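Local coordinates for proline dipeptidase (Streptococcus agalactiae, PDB 3OOO), which is probably, as a whole protein, a manganese-dependent M24B-family peptidase that cleaves dipeptides ending in proline, represented here by its N-terminal domain alone, at residues R9-S23 against R41-P53. Numbering follows the deposited sequence.
Sequences RHHLHSVQAELAVFS and RQMFLFVYEDRDP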
# COMPACT_ATOMS: atom_id res chain seq x y z
N ARG A 9 10.91 -10.69 -18.17
CA ARG A 9 10.73 -9.97 -19.43
C ARG A 9 10.01 -10.83 -20.47
O ARG A 9 9.07 -10.37 -21.12
CB ARG A 9 12.09 -9.50 -19.96
CG ARG A 9 11.99 -8.53 -21.12
CD ARG A 9 13.36 -8.08 -21.58
NE ARG A 9 14.15 -9.20 -22.07
CZ ARG A 9 14.02 -9.72 -23.29
NH1 ARG A 9 13.15 -9.22 -24.14
NH2 ARG A 9 14.78 -10.75 -23.64
N HIS A 10 10.44 -12.09 -20.61
CA HIS A 10 9.79 -13.00 -21.56
C HIS A 10 8.37 -13.34 -21.14
O HIS A 10 7.48 -13.48 -21.98
CB HIS A 10 10.63 -14.27 -21.74
CG HIS A 10 11.88 -14.05 -22.54
ND1 HIS A 10 11.86 -13.77 -23.89
CD2 HIS A 10 13.18 -14.07 -22.17
CE1 HIS A 10 13.10 -13.63 -24.32
NE2 HIS A 10 13.92 -13.81 -23.30
N HIS A 11 8.15 -13.44 -19.83
CA HIS A 11 6.82 -13.70 -19.29
C HIS A 11 5.83 -12.59 -19.60
O HIS A 11 4.65 -12.85 -19.82
CB HIS A 11 6.89 -13.92 -17.78
CG HIS A 11 5.55 -14.00 -17.13
ND1 HIS A 11 4.65 -15.01 -17.40
CD2 HIS A 11 4.95 -13.20 -16.22
CE1 HIS A 11 3.55 -14.82 -16.68
NE2 HIS A 11 3.71 -13.73 -15.96
N LEU A 12 6.31 -11.35 -19.62
CA LEU A 12 5.46 -10.23 -20.00
C LEU A 12 4.86 -10.43 -21.39
O LEU A 12 3.74 -10.01 -21.64
CB LEU A 12 6.23 -8.90 -19.92
CG LEU A 12 6.73 -8.43 -18.55
CD1 LEU A 12 7.56 -7.17 -18.72
CD2 LEU A 12 5.58 -8.17 -17.57
N HIS A 13 5.60 -11.09 -22.28
CA HIS A 13 5.08 -11.41 -23.62
C HIS A 13 3.86 -12.35 -23.56
O HIS A 13 2.94 -12.23 -24.38
CB HIS A 13 6.16 -12.00 -24.55
CG HIS A 13 7.42 -11.19 -24.61
ND1 HIS A 13 8.67 -11.78 -24.72
CD2 HIS A 13 7.64 -9.86 -24.57
CE1 HIS A 13 9.59 -10.84 -24.75
NE2 HIS A 13 9.00 -9.66 -24.66
N SER A 14 3.86 -13.29 -22.61
CA SER A 14 2.77 -14.26 -22.46
C SER A 14 1.46 -13.61 -22.07
O SER A 14 0.38 -14.15 -22.33
CB SER A 14 3.15 -15.34 -21.44
OG SER A 14 4.36 -15.99 -21.80
N VAL A 15 1.54 -12.44 -21.43
CA VAL A 15 0.36 -11.71 -21.00
C VAL A 15 0.26 -10.38 -21.75
O VAL A 15 1.10 -10.07 -22.60
CB VAL A 15 0.38 -11.45 -19.48
CG1 VAL A 15 0.46 -12.77 -18.72
CG2 VAL A 15 1.54 -10.54 -19.11
N GLN A 16 -0.77 -9.61 -21.45
CA GLN A 16 -0.98 -8.33 -22.13
C GLN A 16 -0.14 -7.21 -21.52
O GLN A 16 -0.41 -6.03 -21.75
CB GLN A 16 -2.46 -7.93 -22.10
CG GLN A 16 -2.70 -6.48 -22.50
CD GLN A 16 -4.17 -6.10 -22.46
OE1 GLN A 16 -5.03 -6.92 -22.14
NE2 GLN A 16 -4.47 -4.85 -22.79
N ALA A 17 0.86 -7.58 -20.73
CA ALA A 17 1.65 -6.59 -20.00
C ALA A 17 2.89 -6.11 -20.75
O ALA A 17 3.67 -6.92 -21.27
CB ALA A 17 2.05 -7.13 -18.63
N GLU A 18 3.07 -4.79 -20.80
CA GLU A 18 4.25 -4.17 -21.41
C GLU A 18 5.33 -3.88 -20.38
O GLU A 18 6.49 -3.66 -20.72
CB GLU A 18 3.88 -2.87 -22.14
CG GLU A 18 2.88 -3.04 -23.29
CD GLU A 18 1.43 -2.92 -22.86
OE1 GLU A 18 1.16 -2.73 -21.65
OE2 GLU A 18 0.55 -3.02 -23.74
N LEU A 19 4.94 -3.90 -19.11
CA LEU A 19 5.81 -3.43 -18.04
C LEU A 19 5.45 -4.08 -16.71
O LEU A 19 4.27 -4.28 -16.41
CB LEU A 19 5.66 -1.91 -17.91
CG LEU A 19 6.44 -1.18 -16.81
CD1 LEU A 19 7.94 -1.21 -17.06
CD2 LEU A 19 5.96 0.26 -16.69
N ALA A 20 6.48 -4.41 -15.93
CA ALA A 20 6.32 -4.76 -14.52
C ALA A 20 7.12 -3.78 -13.69
O ALA A 20 8.24 -3.41 -14.04
CB ALA A 20 6.80 -6.17 -14.27
N VAL A 21 6.52 -3.34 -12.59
CA VAL A 21 7.16 -2.38 -11.70
C VAL A 21 7.33 -3.03 -10.34
O VAL A 21 6.33 -3.36 -9.68
CB VAL A 21 6.31 -1.09 -11.55
CG1 VAL A 21 7.00 -0.10 -10.63
CG2 VAL A 21 6.04 -0.45 -12.91
N PHE A 22 8.57 -3.25 -9.93
CA PHE A 22 8.87 -3.84 -8.63
C PHE A 22 9.24 -2.77 -7.62
O PHE A 22 9.93 -1.81 -7.94
CB PHE A 22 9.97 -4.89 -8.75
CG PHE A 22 9.60 -6.04 -9.64
CD1 PHE A 22 8.85 -7.10 -9.13
CD2 PHE A 22 9.94 -6.05 -10.99
CE1 PHE A 22 8.48 -8.16 -9.94
CE2 PHE A 22 9.57 -7.11 -11.81
CZ PHE A 22 8.84 -8.17 -11.28
N SER A 23 8.74 -2.93 -6.39
CA SER A 23 8.93 -1.92 -5.35
C SER A 23 9.35 -2.51 -4.01
O SER A 23 9.88 -1.80 -3.16
CB SER A 23 7.65 -1.10 -5.19
OG SER A 23 6.55 -1.92 -4.87
N ARG A 41 10.47 7.58 0.65
CA ARG A 41 11.08 7.94 -0.62
C ARG A 41 10.82 6.83 -1.64
O ARG A 41 10.33 5.75 -1.30
CB ARG A 41 12.58 8.20 -0.46
CG ARG A 41 12.92 9.49 0.28
CD ARG A 41 14.39 9.82 0.08
NE ARG A 41 14.83 11.00 0.82
CZ ARG A 41 15.30 10.98 2.06
NH1 ARG A 41 15.38 9.84 2.74
NH2 ARG A 41 15.69 12.11 2.63
N GLN A 42 11.16 7.11 -2.90
CA GLN A 42 10.82 6.20 -3.98
C GLN A 42 11.98 5.33 -4.47
O GLN A 42 13.09 5.82 -4.68
CB GLN A 42 10.26 6.97 -5.19
CG GLN A 42 9.12 7.94 -4.90
CD GLN A 42 7.99 7.33 -4.08
OE1 GLN A 42 7.69 6.14 -4.20
NE2 GLN A 42 7.37 8.15 -3.23
N MSE A 43 11.66 4.05 -4.64
CA MSE A 43 12.48 2.99 -5.20
C MSE A 43 11.55 2.24 -6.24
O MSE A 43 10.57 1.69 -5.74
CB MSE A 43 12.84 2.01 -4.00
CG MSE A 43 14.37 1.67 -3.61
SE MSE A 43 15.12 -0.06 -4.30
CE MSE A 43 13.85 -1.26 -3.43
N PHE A 44 11.85 2.16 -7.54
CA PHE A 44 11.13 1.26 -8.44
C PHE A 44 12.11 0.62 -9.39
O PHE A 44 13.02 1.29 -9.91
CB PHE A 44 10.09 2.02 -9.27
CG PHE A 44 9.01 2.68 -8.45
CD1 PHE A 44 8.04 1.93 -7.79
CD2 PHE A 44 8.98 4.07 -8.34
CE1 PHE A 44 7.04 2.55 -7.03
CE2 PHE A 44 7.99 4.70 -7.58
CZ PHE A 44 7.02 3.94 -6.93
N LEU A 45 11.89 -0.66 -9.66
CA LEU A 45 12.60 -1.35 -10.73
C LEU A 45 11.62 -1.56 -11.87
O LEU A 45 10.63 -2.28 -11.73
CB LEU A 45 13.14 -2.69 -10.23
CG LEU A 45 13.86 -3.59 -11.25
CD1 LEU A 45 15.14 -2.94 -11.76
CD2 LEU A 45 14.16 -4.95 -10.62
N PHE A 46 11.91 -0.91 -13.00
CA PHE A 46 11.05 -0.97 -14.17
C PHE A 46 11.56 -2.03 -15.12
O PHE A 46 12.66 -1.92 -15.65
CB PHE A 46 10.98 0.39 -14.87
CG PHE A 46 10.42 1.49 -14.01
CD1 PHE A 46 9.04 1.63 -13.85
CD2 PHE A 46 11.27 2.39 -13.37
CE1 PHE A 46 8.52 2.65 -13.05
CE2 PHE A 46 10.75 3.42 -12.57
CZ PHE A 46 9.37 3.54 -12.41
N VAL A 47 10.75 -3.07 -15.32
CA VAL A 47 11.11 -4.19 -16.19
C VAL A 47 10.21 -4.13 -17.43
O VAL A 47 9.03 -4.46 -17.37
CB VAL A 47 10.98 -5.54 -15.45
CG1 VAL A 47 11.33 -6.70 -16.39
CG2 VAL A 47 11.86 -5.55 -14.21
N TYR A 48 10.80 -3.67 -18.53
CA TYR A 48 10.10 -3.59 -19.81
C TYR A 48 10.18 -4.92 -20.53
O TYR A 48 11.08 -5.71 -20.28
CB TYR A 48 10.73 -2.52 -20.69
CG TYR A 48 10.37 -1.10 -20.34
CD1 TYR A 48 9.16 -0.55 -20.77
CD2 TYR A 48 11.25 -0.30 -19.62
CE1 TYR A 48 8.83 0.78 -20.46
CE2 TYR A 48 10.93 1.02 -19.31
CZ TYR A 48 9.72 1.55 -19.73
OH TYR A 48 9.41 2.85 -19.42
N GLU A 49 9.24 -5.13 -21.44
CA GLU A 49 9.18 -6.34 -22.26
C GLU A 49 10.28 -6.40 -23.32
O GLU A 49 10.59 -7.49 -23.81
CB GLU A 49 7.81 -6.41 -22.95
CG GLU A 49 7.55 -5.21 -23.89
CD GLU A 49 6.18 -5.20 -24.56
OE1 GLU A 49 5.45 -6.22 -24.50
OE2 GLU A 49 5.84 -4.16 -25.15
N ASP A 50 10.88 -5.26 -23.65
CA ASP A 50 11.69 -5.14 -24.88
C ASP A 50 13.07 -4.49 -24.73
O ASP A 50 13.72 -4.17 -25.72
CB ASP A 50 10.88 -4.36 -25.94
CG ASP A 50 10.48 -2.97 -25.47
OD1 ASP A 50 10.78 -2.61 -24.30
OD2 ASP A 50 9.86 -2.22 -26.26
N ARG A 51 13.52 -4.31 -23.49
CA ARG A 51 14.81 -3.68 -23.24
C ARG A 51 15.32 -4.02 -21.84
O ARG A 51 14.61 -4.67 -21.06
CB ARG A 51 14.71 -2.16 -23.43
CG ARG A 51 13.87 -1.45 -22.36
CD ARG A 51 13.42 -0.08 -22.86
NE ARG A 51 12.29 -0.18 -23.79
CZ ARG A 51 11.98 0.74 -24.70
NH1 ARG A 51 12.71 1.84 -24.83
NH2 ARG A 51 10.93 0.55 -25.49
N ASP A 52 16.54 -3.59 -21.52
CA ASP A 52 17.09 -3.81 -20.19
C ASP A 52 16.27 -3.09 -19.13
O ASP A 52 15.66 -2.05 -19.42
CB ASP A 52 18.55 -3.36 -20.12
CG ASP A 52 19.50 -4.42 -20.62
OD1 ASP A 52 19.69 -5.43 -19.90
OD2 ASP A 52 20.05 -4.24 -21.72
N PRO A 53 16.24 -3.63 -17.90
CA PRO A 53 15.52 -2.97 -16.80
C PRO A 53 16.11 -1.60 -16.49
O PRO A 53 17.25 -1.31 -16.87
CB PRO A 53 15.76 -3.90 -15.61
CG PRO A 53 16.18 -5.18 -16.16
CD PRO A 53 16.85 -4.90 -17.47
O HOH W 1 3.63 -8.03 -23.64
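R9 runs straight out from helix 3-14 as far as CD, with CG anti to the backbone N (chi1 -169°), then bends at chi3 (62°) and, in the conformer described, brings NH1 to the carbonyl O of E49, 3.1 Å away. H13, one turn on, turns its ring to the same oxygen, and its NE2 donates to E49 O over 2.8 Å. The two donors reach that oxygen from opposite faces of the carbonyl plane, each tilted from it, and so share one acceptor where the turn after strand 44-48 meets helix 3-14. The E49 side chain, with CG between the backbone N and carbonyl carbon and an extended chain beyond, lies alongside E18, their carboxylates steeply inclined to each other. A water bridges E49 OE1 and A17 O, while the carboxylate of E18 is held by S96 and the backbone of K97.

Past this clasp, strands 19-22 and 44-48 run antiparallel. A20 and V47 form one hydrogen-bonded pair, A20 N to V47 O being 2.9 Å, and F22 and L45 form the next; E49 N adds a more bent bond to E18 O. On the face carrying L19 and V21, L19 sets CD1 over the centre of the Y48 ring, 3.9 Å from its centroid, a CH-pi contact, and V21 CG2 touches F46 CD1 at 3.8 Å. On the other face V47 packs diagonally against F22, its CG2 meeting the ring edge at CE2, 3.7 Å away; helix 25-32 packs on F22 and L45 there, whereas helix 82-89 packs on F46. These are the two central strands of a six-stranded mixed sheet with helices on both faces, the alpha/beta core of the creatinase/prolidase N-terminal domain.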